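Local structure of formiminotetrahydrofolate cyclodeaminase (Thermotoga maritima, 1O5H) at residues F96-K101 / L110-K115. The protein probably catalyses the cyclodeamination of 5-formiminotetrahydrofolate to 5,10-methenyltetrahydrofolate with release of ammonia. Residues are numbered along the deposited sequence; the frame is centred on the assembly and turned at random.
Sequences FEKVMK and LQNALK
Around Val99 and Ala113, whose CA atoms lie 5.3 Å apart, the helical segments 96-100 and 110-115 run antiparallel, with their N-to-C directions 160° apart and their axes approaching to 8.7 Å. This is the turn end of an antiparallel helical hairpin within an all-helical chain: helix 68-100 stops, Lys101 leaves helical backbone angles, and helix 107-141 returns alongside. Val99 contributes the larger share from the first helix, with Lys98 beside it, and the two valine methyls do different work. CG2 lies against the backbone of the opposing helix, 3.6 Å from both Ala113 C and Leu114 N, and meets the Ala113 methyl at 3.7 Å between Val99 CG2 and Ala113 CB. Ala113 points its CB at helix 96-100, and this methyl is part of the surface on which Val99 CG2 rests. CG1, anti to the backbone N (chi1 162°), meets the side chain of Leu114, which crosses that of valine at about a right angle; Val99 CG1 to Leu114 CD2 is 4.1 Å. Leu114 also touches Glu174 and Ile175 in the loop between helices 147-172 and 178-206 of the same chain. No hydrogen bond joins the two segments, so apolar packing carries the contact. At its border the extended Lys98 reaches across, and its NZ makes a salt bridge with Glu116, one residue past the second segment. Nearer the turn, Leu110 sets its CD1 methyl 3.7 Å from the carbonyl oxygen O of Val99.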
loop_
_atom_site.group_PDB
_atom_site.type_symbol
_atom_site.label_atom_id
_atom_site.label_comp_id
_atom_site.label_asym_id
_atom_site.label_seq_id
_atom_site.Cartn_x
_atom_site.Cartn_y
_atom_site.Cartn_z
ATOM N N PHE A 96 -11.138 -4.986 17.395
ATOM C CA PHE A 96 -10.242 -4.355 18.363
ATOM C C PHE A 96 -10.998 -3.817 19.550
ATOM O O PHE A 96 -10.533 -3.935 20.667
ATOM C CB PHE A 96 -9.429 -3.221 17.745
ATOM C CG PHE A 96 -8.326 -2.713 18.637
ATOM C CD1 PHE A 96 -8.619 -1.931 19.768
ATOM C CD2 PHE A 96 -6.977 -3.017 18.341
ATOM C CE1 PHE A 96 -7.595 -1.464 20.606
ATOM C CE2 PHE A 96 -5.929 -2.548 19.166
ATOM C CZ PHE A 96 -6.242 -1.769 20.303
ATOM N N GLU A 97 -12.151 -3.202 19.302
ATOM C CA GLU A 97 -12.997 -2.699 20.387
ATOM C C GLU A 97 -13.391 -3.832 21.295
ATOM O O GLU A 97 -13.211 -3.750 22.496
ATOM C CB GLU A 97 -14.281 -2.041 19.871
ATOM C CG GLU A 97 -14.087 -0.939 18.838
ATOM C CD GLU A 97 -13.537 0.365 19.405
ATOM O OE1 GLU A 97 -13.315 0.458 20.634
ATOM O OE2 GLU A 97 -13.333 1.310 18.603
ATOM N N LYS A 98 -13.933 -4.887 20.705
ATOM C CA LYS A 98 -14.353 -6.062 21.435
ATOM C C LYS A 98 -13.241 -6.696 22.295
ATOM O O LYS A 98 -13.475 -7.012 23.451
ATOM C CB LYS A 98 -14.935 -7.062 20.461
ATOM C CG LYS A 98 -15.759 -8.110 21.109
ATOM C CD LYS A 98 -16.123 -9.209 20.133
ATOM C CE LYS A 98 -17.038 -10.228 20.805
ATOM N NZ LYS A 98 -17.587 -11.211 19.833
ATOM N N VAL A 99 -12.037 -6.862 21.749
ATOM C CA VAL A 99 -10.887 -7.348 22.540
ATOM C C VAL A 99 -10.528 -6.400 23.697
ATOM O O VAL A 99 -10.462 -6.827 24.847
ATOM C CB VAL A 99 -9.635 -7.631 21.660
ATOM C CG1 VAL A 99 -8.340 -7.691 22.500
ATOM C CG2 VAL A 99 -9.822 -8.917 20.875
HETATM N N MSE A 100 -10.301 -5.120 23.391
HETATM C CA MSE A 100 -9.979 -4.122 24.409
HETATM C C MSE A 100 -11.086 -4.100 25.455
HETATM O O MSE A 100 -10.789 -4.094 26.652
HETATM C CB MSE A 100 -9.740 -2.741 23.778
HETATM C CG MSE A 100 -9.446 -1.593 24.747
HETATM SE SE MSE A 100 -11.037 -0.434 25.165
HETATM C CE MSE A 100 -11.356 -0.785 27.244
ATOM N N LYS A 101 -12.349 -4.129 25.017
ATOM C CA LYS A 101 -13.496 -4.162 25.948
ATOM C C LYS A 101 -13.736 -5.561 26.511
ATOM O O LYS A 101 -14.873 -5.975 26.717
ATOM C CB LYS A 101 -14.775 -3.625 25.295
ATOM N N LEU A 110 -12.501 -13.079 26.575
ATOM C CA LEU A 110 -11.298 -12.483 25.964
ATOM C C LEU A 110 -10.696 -13.424 24.922
ATOM O O LEU A 110 -10.504 -13.044 23.766
ATOM C CB LEU A 110 -10.242 -12.119 27.029
ATOM C CG LEU A 110 -8.911 -11.502 26.545
ATOM C CD1 LEU A 110 -9.119 -10.084 26.044
ATOM C CD2 LEU A 110 -7.781 -11.527 27.607
ATOM N N GLN A 111 -10.409 -14.653 25.342
ATOM C CA GLN A 111 -9.845 -15.658 24.464
ATOM C C GLN A 111 -10.648 -15.780 23.182
ATOM O O GLN A 111 -10.086 -15.855 22.082
ATOM C CB GLN A 111 -9.761 -16.998 25.178
ATOM C CG GLN A 111 -8.460 -17.184 25.905
ATOM C CD GLN A 111 -7.313 -17.323 24.944
ATOM O OE1 GLN A 111 -7.319 -18.208 24.069
ATOM N NE2 GLN A 111 -6.325 -16.452 25.086
ATOM N N ASN A 112 -11.962 -15.774 23.317
ATOM C CA ASN A 112 -12.823 -15.854 22.153
ATOM C C ASN A 112 -12.758 -14.592 21.278
ATOM O O ASN A 112 -12.809 -14.677 20.045
ATOM C CB ASN A 112 -14.249 -16.141 22.601
ATOM C CG ASN A 112 -15.271 -15.561 21.668
ATOM O OD1 ASN A 112 -15.565 -16.139 20.621
ATOM N ND2 ASN A 112 -15.827 -14.402 22.040
ATOM N N ALA A 113 -12.636 -13.427 21.905
ATOM C CA ALA A 113 -12.567 -12.177 21.166
ATOM C C ALA A 113 -11.266 -12.153 20.409
ATOM O O ALA A 113 -11.235 -11.826 19.217
ATOM C CB ALA A 113 -12.638 -11.013 22.102
ATOM N N LEU A 114 -10.195 -12.518 21.111
ATOM C CA LEU A 114 -8.887 -12.638 20.503
ATOM C C LEU A 114 -8.910 -13.504 19.230
ATOM O O LEU A 114 -8.269 -13.150 18.245
ATOM C CB LEU A 114 -7.893 -13.165 21.523
ATOM C CG LEU A 114 -7.387 -12.196 22.586
ATOM C CD1 LEU A 114 -6.821 -13.019 23.725
ATOM C CD2 LEU A 114 -6.320 -11.262 22.009
ATOM N N LYS A 115 -9.673 -14.600 19.249
ATOM C CA LYS A 115 -9.784 -15.489 18.092
ATOM C C LYS A 115 -10.432 -14.779 16.932
ATOM O O LYS A 115 -9.919 -14.801 15.814
ATOM C CB LYS A 115 -10.577 -16.758 18.413
ATOM C CG LYS A 115 -9.787 -17.827 19.170
ATOM C CD LYS A 115 -10.661 -19.020 19.518
ATOM C CE LYS A 115 -10.120 -19.800 20.703
ATOM N NZ LYS A 115 -10.464 -21.223 20.496
#